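Local coordinates for protein LYND (PDB 4V1T) that probably catalyses the ATP-dependent cyclodehydration of residues in a peptide substrate to azoline heterocycles, as a YcaO-family enzyme, at residues L581-F584 and Y585-N588. Sequence-based numbering, arbitrary orientation.
Sequences LQQF and YREN
Near the C-terminal end of the amphipathic helix 576-587, in the YcaO region of the chain, Leu-581 meets Tyr-585 on a buried face and Gln-583 meets Arg-586 and Glu-587 on a more polar one. The i to i+4 ladder sets the spacing: Tyr-585 N gives its hydrogen to Leu-581 O at 2.8 Å, and Arg-586 N and Glu-587 N do likewise to the carbonyls of Gln-582 and Gln-583. On the inner face the leucine and tyrosine run alongside each other, pointing the same way. Leu-581 CG lies 3.7 Å from Tyr-585 CE1, and Leu-581 CD1 meets the ring at its edge. Val-638 and Val-641 of helix 630-649 and Leu-592 of strand 590-596 pack on this pair, while Tyr-585 OH is hydrogen-bonded to Asn-642. On the polar face Gln-583 turns its amide oxygen to Arg-586 and its amide nitrogen to Glu-587. With CG anti to the backbone N (chi1 -180°) and the chain bent at chi2, Gln-583 NE2 reaches Glu-587 OE2 at 3.3 Å, a long but nearly straight bond (166°) that comes to the oxygen from its anti side, well out of the carboxylate plane. Gln-583 OE1 lies at the guanidinium edge, modelled so close to Arg-586 NH1, and at so bent an angle, that the details of this hydrogen bond are doubtful. The guanidinium also places one face over Gln-582 O. A leucine here, lacking the amide, would probably leave Glu-587 OE2 without its donor and the glutamate side chain freer to turn. Apolar side chains spaced i to i+4 toward the core, with polar ones on another side, mark the amphipathic alpha-helix.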
ATOM      1  N   LEU B 581      16.788  22.447   0.964  1.00 61.83           N
ATOM      2  CA  LEU B 581      16.658  22.079  -0.441  1.00 53.77           C
ATOM      3  C   LEU B 581      17.707  22.768  -1.297  1.00 51.90           C
ATOM      4  O   LEU B 581      18.262  22.149  -2.205  1.00 56.12           O
ATOM      5  CB  LEU B 581      15.270  22.414  -0.967  1.00 53.66           C
ATOM      6  CG  LEU B 581      14.935  21.843  -2.348  1.00 52.05           C
ATOM      7  CD1 LEU B 581      14.926  20.319  -2.343  1.00 54.71           C
ATOM      8  CD2 LEU B 581      13.602  22.373  -2.806  1.00 42.98           C
ATOM      9  N   GLN B 582      17.977  24.041  -1.010  1.00 58.98           N
ATOM     10  CA  GLN B 582      19.038  24.774  -1.704  1.00 56.73           C
ATOM     11  C   GLN B 582      20.369  24.045  -1.570  1.00 65.08           C
ATOM     12  O   GLN B 582      21.128  23.940  -2.533  1.00 49.88           O
ATOM     13  CB  GLN B 582      19.181  26.187  -1.150  1.00 52.98           C
ATOM     14  CG  GLN B 582      18.124  27.157  -1.627  1.00 50.11           C
ATOM     15  CD  GLN B 582      18.445  28.589  -1.237  1.00 64.13           C
ATOM     16  OE1 GLN B 582      18.524  28.923  -0.049  1.00 67.02           O
ATOM     17  NE2 GLN B 582      18.636  29.443  -2.239  1.00 64.99           N
ATOM     18  N   GLN B 583      20.643  23.550  -0.366  1.00 56.01           N
ATOM     19  CA  GLN B 583      21.882  22.836  -0.099  1.00 55.88           C
ATOM     20  C   GLN B 583      21.898  21.514  -0.854  1.00 64.24           C
ATOM     21  O   GLN B 583      22.918  21.118  -1.420  1.00 54.57           O
ATOM     22  CB  GLN B 583      22.060  22.595   1.406  1.00 51.10           C
ATOM     23  CG  GLN B 583      23.341  21.858   1.776  1.00 63.07           C
ATOM     24  CD  GLN B 583      24.598  22.576   1.316  1.00 71.86           C
ATOM     25  OE1 GLN B 583      24.676  23.801   1.355  1.00 74.66           O
ATOM     26  NE2 GLN B 583      25.590  21.813   0.880  1.00 74.13           N
ATOM     27  N   PHE B 584      20.758  20.838  -0.866  1.00 63.71           N
ATOM     28  CA  PHE B 584      20.635  19.588  -1.593  1.00 56.41           C
ATOM     29  C   PHE B 584      20.890  19.804  -3.089  1.00 59.74           C
ATOM     30  O   PHE B 584      21.499  18.966  -3.750  1.00 53.32           O
ATOM     31  CB  PHE B 584      19.250  18.992  -1.385  1.00 56.55           C
ATOM     32  CG  PHE B 584      18.990  17.776  -2.224  1.00 57.05           C
ATOM     33  CD1 PHE B 584      19.348  16.520  -1.770  1.00 62.37           C
ATOM     34  CD2 PHE B 584      18.399  17.891  -3.474  1.00 52.93           C
ATOM     35  CE1 PHE B 584      19.113  15.399  -2.537  1.00 58.39           C
ATOM     36  CE2 PHE B 584      18.158  16.774  -4.245  1.00 46.25           C
ATOM     37  CZ  PHE B 584      18.523  15.528  -3.782  1.00 45.91           C
ATOM     38  N   TYR B 585      20.403  20.927  -3.613  1.00 58.09           N
ATOM     39  CA  TYR B 585      20.658  21.298  -5.000  1.00 50.97           C
ATOM     40  C   TYR B 585      22.146  21.555  -5.214  1.00 47.09           C
ATOM     41  O   TYR B 585      22.730  21.081  -6.185  1.00 46.58           O
ATOM     42  CB  TYR B 585      19.844  22.536  -5.382  1.00 47.44           C
ATOM     43  CG  TYR B 585      18.507  22.185  -5.967  1.00 46.52           C
ATOM     44  CD1 TYR B 585      17.528  21.589  -5.192  1.00 46.07           C
ATOM     45  CD2 TYR B 585      18.223  22.438  -7.304  1.00 51.95           C
ATOM     46  CE1 TYR B 585      16.304  21.253  -5.724  1.00 47.91           C
ATOM     47  CE2 TYR B 585      16.999  22.107  -7.847  1.00 59.32           C
ATOM     48  CZ  TYR B 585      16.043  21.508  -7.048  1.00 60.50           C
ATOM     49  OH  TYR B 585      14.816  21.161  -7.564  1.00 43.18           O
ATOM     50  N   ARG B 586      22.751  22.306  -4.300  1.00 56.49           N
ATOM     51  CA  ARG B 586      24.185  22.576  -4.345  1.00 61.78           C
ATOM     52  C   ARG B 586      24.997  21.277  -4.393  1.00 61.36           C
ATOM     53  O   ARG B 586      26.027  21.192  -5.071  1.00 57.56           O
ATOM     54  CB  ARG B 586      24.605  23.406  -3.129  1.00 69.73           C
ATOM     55  CG  ARG B 586      25.046  24.817  -3.463  1.00 69.92           C
ATOM     56  CD  ARG B 586      25.422  25.584  -2.212  1.00 77.06           C
ATOM     57  NE  ARG B 586      24.426  26.607  -1.910  1.00 85.98           N
ATOM     58  CZ  ARG B 586      23.596  26.597  -0.868  1.00 83.21           C
ATOM     59  NH1 ARG B 586      23.623  25.617   0.022  1.00 72.01           N
ATOM     60  NH2 ARG B 586      22.729  27.591  -0.709  1.00 89.44           N
ATOM     61  N   GLU B 587      24.523  20.267  -3.670  1.00 56.15           N
ATOM     62  CA  GLU B 587      25.209  18.984  -3.599  1.00 60.07           C
ATOM     63  C   GLU B 587      24.977  18.127  -4.846  1.00 58.24           C
ATOM     64  O   GLU B 587      25.716  17.176  -5.101  1.00 57.82           O
ATOM     65  CB  GLU B 587      24.758  18.225  -2.353  1.00 65.63           C
ATOM     66  CG  GLU B 587      25.241  18.848  -1.045  1.00 76.37           C
ATOM     67  CD  GLU B 587      24.594  18.227   0.178  1.00 87.50           C
ATOM     68  OE1 GLU B 587      23.703  17.363   0.014  1.00 91.74           O
ATOM     69  OE2 GLU B 587      24.971  18.610   1.307  1.00 93.44           O
ATOM     70  N   ASN B 588      23.946  18.460  -5.614  1.00 53.80           N
ATOM     71  CA  ASN B 588      23.643  17.741  -6.848  1.00 54.29           C
ATOM     72  C   ASN B 588      23.771  18.636  -8.081  1.00 53.38           C
ATOM     73  O   ASN B 588      22.945  18.591  -8.995  1.00 52.35           O
ATOM     74  CB  ASN B 588      22.242  17.143  -6.782  1.00 52.89           C
ATOM     75  CG  ASN B 588      22.130  16.044  -5.757  1.00 63.52           C
ATOM     76  OD1 ASN B 588      23.124  15.472  -5.318  1.00 75.11           O
ATOM     77  ND2 ASN B 588      20.921  15.736  -5.380  1.00 71.72           N
TER